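Local atomic coordinates of putative periplasmic or exported protein (Salmonella enterica subsp. enterica serovar Typhimurium, PDB entry 4GQZ), a protein that probably binds copper in the periplasm and contributes to copper resistance. Residues Thr30-Arg34 against Pro35-Ser39; Ser41-Thr45 against Glu46-Ser50. All blocks are in the same frame, centred on the assembly; numbering follows the deposited sequence.

Interaction 1: residues Thr30-Arg34 against Pro35-Ser39; sequences TPQSR and PLPYS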
loop_
_atom_site.group_PDB
_atom_site.type_symbol
_atom_site.label_atom_id
_atom_site.label_comp_id
_atom_site.label_asym_id
_atom_site.label_seq_id
_atom_site.Cartn_x
_atom_site.Cartn_y
_atom_site.Cartn_z
ATOM N N THR B 30 0.600 9.297 16.555
ATOM C CA THR B 30 0.608 8.854 17.952
ATOM C C THR B 30 0.723 10.077 18.874
ATOM O O THR B 30 1.575 10.946 18.671
ATOM C CB THR B 30 1.685 7.771 18.257
ATOM O OG1 THR B 30 1.573 7.343 19.624
ATOM C CG2 THR B 30 3.071 8.314 18.056
ATOM N N PRO B 31 -0.177 10.173 19.860
ATOM C CA PRO B 31 -0.186 11.332 20.759
ATOM C C PRO B 31 0.786 11.162 21.919
ATOM O O PRO B 31 0.373 11.237 23.078
ATOM C CB PRO B 31 -1.615 11.330 21.293
ATOM C CG PRO B 31 -1.969 9.874 21.344
ATOM C CD PRO B 31 -1.306 9.260 20.125
ATOM N N GLN B 32 2.052 10.921 21.611
ATOM C CA GLN B 32 3.098 10.886 22.626
ATOM C C GLN B 32 4.176 11.879 22.240
ATOM O O GLN B 32 4.350 12.188 21.057
ATOM C CB GLN B 32 3.757 9.511 22.688
ATOM C CG GLN B 32 2.859 8.350 23.042
ATOM C CD GLN B 32 3.541 7.039 22.727
ATOM O OE1 GLN B 32 4.734 7.021 22.419
ATOM N NE2 GLN B 32 2.796 5.941 22.785
ATOM N N SER B 33 4.912 12.365 23.234
ATOM C CA SER B 33 6.083 13.182 22.955
ATOM C C SER B 33 7.122 12.304 22.277
ATOM O O SER B 33 7.112 11.077 22.425
ATOM C CB SER B 33 6.637 13.792 24.247
ATOM O OG SER B 33 6.114 13.125 25.384
ATOM N N ARG B 34 8.000 12.919 21.501
ATOM C CA ARG B 34 9.072 12.171 20.867
ATOM C C ARG B 34 10.302 12.221 21.788
ATOM O O ARG B 34 10.476 13.185 22.543
ATOM C CB ARG B 34 9.381 12.744 19.477
ATOM C CG ARG B 34 8.159 12.865 18.532
ATOM C CD ARG B 34 7.337 11.584 18.537
ATOM N NE ARG B 34 6.588 11.307 17.301
ATOM C CZ ARG B 34 5.261 11.289 17.219
ATOM N NH1 ARG B 34 4.523 11.563 18.289
ATOM N NH2 ARG B 34 4.668 10.979 16.067
ATOM N N PRO B 35 11.158 11.188 21.739
ATOM C CA PRO B 35 11.101 10.002 20.868
ATOM C C PRO B 35 10.094 8.938 21.288
ATOM O O PRO B 35 9.736 8.832 22.463
ATOM C CB PRO B 35 12.507 9.410 20.996
ATOM C CG PRO B 35 12.946 9.811 22.387
ATOM C CD PRO B 35 12.379 11.204 22.572
ATOM N N LEU B 36 9.654 8.151 20.306
ATOM C CA LEU B 36 8.864 6.947 20.546
ATOM C C LEU B 36 9.806 5.841 21.018
ATOM O O LEU B 36 11.023 6.000 20.922
ATOM C CB LEU B 36 8.175 6.540 19.242
ATOM C CG LEU B 36 6.705 6.902 19.045
ATOM C CD1 LEU B 36 6.352 8.241 19.638
ATOM C CD2 LEU B 36 6.348 6.854 17.566
ATOM N N PRO B 37 9.257 4.716 21.537
ATOM C CA PRO B 37 10.111 3.611 21.997
ATOM C C PRO B 37 10.905 2.912 20.893
ATOM O O PRO B 37 11.941 2.321 21.182
ATOM C CB PRO B 37 9.112 2.637 22.629
ATOM C CG PRO B 37 7.986 3.493 23.070
ATOM C CD PRO B 37 7.868 4.556 22.007
ATOM N N TYR B 38 10.424 2.973 19.652
ATOM C CA TYR B 38 11.125 2.379 18.512
ATOM C C TYR B 38 11.329 3.504 17.507
ATOM O O TYR B 38 10.700 4.560 17.629
ATOM C CB TYR B 38 10.279 1.259 17.878
ATOM C CG TYR B 38 8.896 1.736 17.515
ATOM C CD1 TYR B 38 7.896 1.790 18.469
ATOM C CD2 TYR B 38 8.599 2.162 16.224
ATOM C CE1 TYR B 38 6.643 2.255 18.167
ATOM C CE2 TYR B 38 7.342 2.626 15.906
ATOM C CZ TYR B 38 6.367 2.672 16.885
ATOM O OH TYR B 38 5.105 3.134 16.595
ATOM N N SER B 39 12.206 3.294 16.528
ATOM C CA SER B 39 12.403 4.287 15.479
ATOM C C SER B 39 11.589 3.953 14.219
ATOM O O SER B 39 11.385 2.784 13.879
ATOM C CB SER B 39 13.880 4.423 15.126
ATOM O OG SER B 39 14.286 3.381 14.263
#

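Interaction 2: residues Ser41-Thr45 against Glu46-Ser50; sequences SITST and ELKLS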
loop_
_atom_site.group_PDB
_atom_site.type_symbol
_atom_site.label_atom_id
_atom_site.label_comp_id
_atom_site.label_asym_id
_atom_site.label_seq_id
_atom_site.Cartn_x
_atom_site.Cartn_y
_atom_site.Cartn_z
ATOM N N SER B 41 11.013 5.796 10.206
ATOM C CA SER B 41 11.151 6.858 9.235
ATOM C C SER B 41 10.532 6.384 7.929
ATOM O O SER B 41 10.349 5.175 7.718
ATOM C CB SER B 41 12.621 7.225 9.055
ATOM O OG SER B 41 13.369 6.083 8.712
ATOM N N ILE B 42 10.213 7.318 7.044
ATOM C CA ILE B 42 9.530 6.943 5.819
ATOM C C ILE B 42 10.169 7.586 4.599
ATOM O O ILE B 42 10.544 8.755 4.633
ATOM C CB ILE B 42 8.008 7.252 5.914
ATOM C CG1 ILE B 42 7.259 6.749 4.675
ATOM C CG2 ILE B 42 7.746 8.729 6.195
ATOM C CD1 ILE B 42 5.747 6.761 4.843
ATOM N N THR B 43 10.336 6.798 3.544
ATOM C CA THR B 43 10.891 7.284 2.289
ATOM C C THR B 43 9.805 7.209 1.246
ATOM O O THR B 43 8.674 6.851 1.552
ATOM C CB THR B 43 12.069 6.425 1.808
ATOM O OG1 THR B 43 11.582 5.218 1.202
ATOM C CG2 THR B 43 12.975 6.065 2.972
ATOM N N SER B 44 10.138 7.538 0.007
ATOM C CA SER B 44 9.150 7.504 -1.055
ATOM C C SER B 44 8.585 6.096 -1.247
ATOM O O SER B 44 7.459 5.924 -1.729
ATOM C CB SER B 44 9.781 7.973 -2.358
ATOM O OG SER B 44 10.957 7.228 -2.626
ATOM N N THR B 45 9.361 5.082 -0.883
ATOM C CA THR B 45 8.940 3.723 -1.190
ATOM C C THR B 45 8.900 2.773 -0.005
ATOM O O THR B 45 8.334 1.695 -0.133
ATOM C CB THR B 45 9.786 3.074 -2.329
ATOM O OG1 THR B 45 11.179 3.144 -1.998
ATOM C CG2 THR B 45 9.543 3.799 -3.657
ATOM N N GLU B 46 9.491 3.162 1.125
ATOM C CA GLU B 46 9.575 2.267 2.285
ATOM C C GLU B 46 9.243 2.924 3.621
ATOM O O GLU B 46 9.553 4.097 3.855
ATOM C CB GLU B 46 10.993 1.700 2.432
ATOM C CG GLU B 46 11.630 1.145 1.177
ATOM C CD GLU B 46 13.080 0.753 1.411
ATOM O OE1 GLU B 46 13.596 1.012 2.527
ATOM O OE2 GLU B 46 13.699 0.188 0.483
ATOM N N LEU B 47 8.652 2.142 4.523
ATOM C CA LEU B 47 8.601 2.515 5.927
ATOM C C LEU B 47 9.720 1.715 6.609
ATOM O O LEU B 47 9.766 0.494 6.475
ATOM C CB LEU B 47 7.254 2.094 6.496
ATOM C CG LEU B 47 6.654 2.680 7.772
ATOM C CD1 LEU B 47 6.077 1.569 8.628
ATOM C CD2 LEU B 47 7.599 3.607 8.542
ATOM N N LYS B 48 10.643 2.385 7.299
ATOM C CA LYS B 48 11.744 1.681 7.985
ATOM C C LYS B 48 11.505 1.670 9.480
ATOM O O LYS B 48 11.275 2.716 10.087
ATOM C CB LYS B 48 13.093 2.348 7.718
ATOM C CG LYS B 48 13.473 2.507 6.260
ATOM C CD LYS B 48 14.736 3.385 6.165
ATOM C CE LYS B 48 15.066 3.785 4.730
ATOM N NZ LYS B 48 16.050 4.916 4.698
ATOM N N LEU B 49 11.585 0.489 10.085
ATOM C CA LEU B 49 11.302 0.364 11.508
ATOM C C LEU B 49 12.472 -0.294 12.205
ATOM O O LEU B 49 13.125 -1.171 11.639
ATOM C CB LEU B 49 10.052 -0.482 11.746
ATOM C CG LEU B 49 8.732 -0.024 11.130
ATOM C CD1 LEU B 49 7.685 -1.161 11.184
ATOM C CD2 LEU B 49 8.234 1.210 11.835
ATOM N N SER B 50 12.728 0.127 13.443
ATOM C CA SER B 50 13.794 -0.483 14.231
ATOM C C SER B 50 13.529 -0.477 15.739
ATOM O O SER B 50 12.949 0.472 16.275
ATOM C CB SER B 50 15.137 0.167 13.906
ATOM O OG SER B 50 16.202 -0.607 14.448
#

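Interaction 1: residues Thr30-Arg34 against Pro35-Ser39
NH1 of Arg-34, whose guanidinium carries Leu-36 CD1 over one face, is shared between two backbone carbonyls of the loop that precedes it. The shorter bond runs from NH1 of Arg-34 to O of Gln-32, 2.8 Å, and is bent, with an angle of 136° at the hydrogen. The other, from Arg-34 NH1 to O of Thr-30, is 3.0 Å long and straighter. Both acceptors lie in the guanidinium plane, at its edge, while each carbonyl receives its donor somewhat tilted from its own plane. O of Thr-30 also accepts a weak bond from the backbone N of Gln-32, closing an inverse gamma turn centred on Pro-31.

A bend at chi2 (-47°) folds the arginine chain back over the loop. Arg-34 and Leu-36 then run side by side in the same direction, Leu-36 CD1 standing 3.7 Å from Arg-34 CD. The same leucine meets Thr-30 tip to tip: both of its methyls are 3.6 Å from Thr-30 CG2. Gln-32 crosses Leu-36 at about a right angle and brings OE1 to 3.4 Å from Leu-36 CD1, a van der Waals contact.

The peptide bond between Arg-34 and Pro-35 is cis, which draws the two CA atoms to 3.0 Å and brings Leu-36 back beside Arg-34. Leu-36 also packs on Ile-27 of helix 20-28, and NH2 of Arg-34 donates to O of Leu-83 in a neighbouring loop, with a weak second bond to O of Asp-28. The bonds to carbonyls restrict the rotation of the guanidinium, and its positive charge would be partly balanced by the carbonyl dipoles; the side chain probably braces the irregular loop from within.

Interaction 2: residues Ser41-Thr45 against Glu46-Ser50
Ser-41 and Lys-48 form an antiparallel hydrogen-bonded pair that satisfies the backbone N and O of both residues. N of Lys-48 donates to O of Ser-41 over 2.8 Å, nearly straight at 170°, and N of Ser-41 returns a 3.1 Å bond to O of Lys-48, arriving in the carbonyl plane. Next toward the turn, Ile-42 and Leu-47 are a non-hydrogen-bonded pair, their backbones bonded outward to His-81 and Leu-58 of the flanking strands. Here CA of Ile-42 makes a C-H...O contact with O of Glu-46, and CD2 of Leu-47 lies 3.3 Å from O of Ser-41.

The turn is closed by Thr-43 in two ways. Its backbone N donates to O of Glu-46, 2.8 Å, almost linearly. Its hydroxyl, held between backbone N and carbonyl carbon by chi1 of 78°, accepts from two consecutive backbone N-H groups: N of Thr-45 at 3.0 Å from Thr-43 OG1, which makes an ST turn, and N of Glu-46 at 2.9 Å from the same OG1. That torsion also sets Thr-43 CG2 across the extended chain of Lys-48, 3.6 Å from Lys-48 CE. O of Ile-42 bonds to Thr-153 OG1, O of Ser-44 accepts from Arg-126 NH1, and Ser-44 OG bonds to O of Asp-149.

This is a tight beta hairpin of strands 39-42 and 46-50, flanked in its four-stranded antiparallel sheet by strands 81-82 and 55-59. Ile-42 and Leu-47 face helix 20-28, meeting Val-24, while Thr-45 and Glu-46 pack on Gly-17 of the second subunit.

The two interactions follow each other along the chain, their centres about 16 Å apart. Interaction 1 is a surface loop between helix 20-28 and strand 39-42, whereas interaction 2 is the partly buried hairpin of the sheet that this loop enters. They meet where N of Ser-39 and O of Ser-50, 2.9 Å apart, probably form a hydrogen bond, and Leu-36 and Leu-49 both pack on Ile-27 of helix 20-28. In the loop a charged side chain serves backbone carbonyls; in the hairpin, backbone groups bond to each other across paired strands and a threonine hydroxyl accepts from N-H groups of the turn.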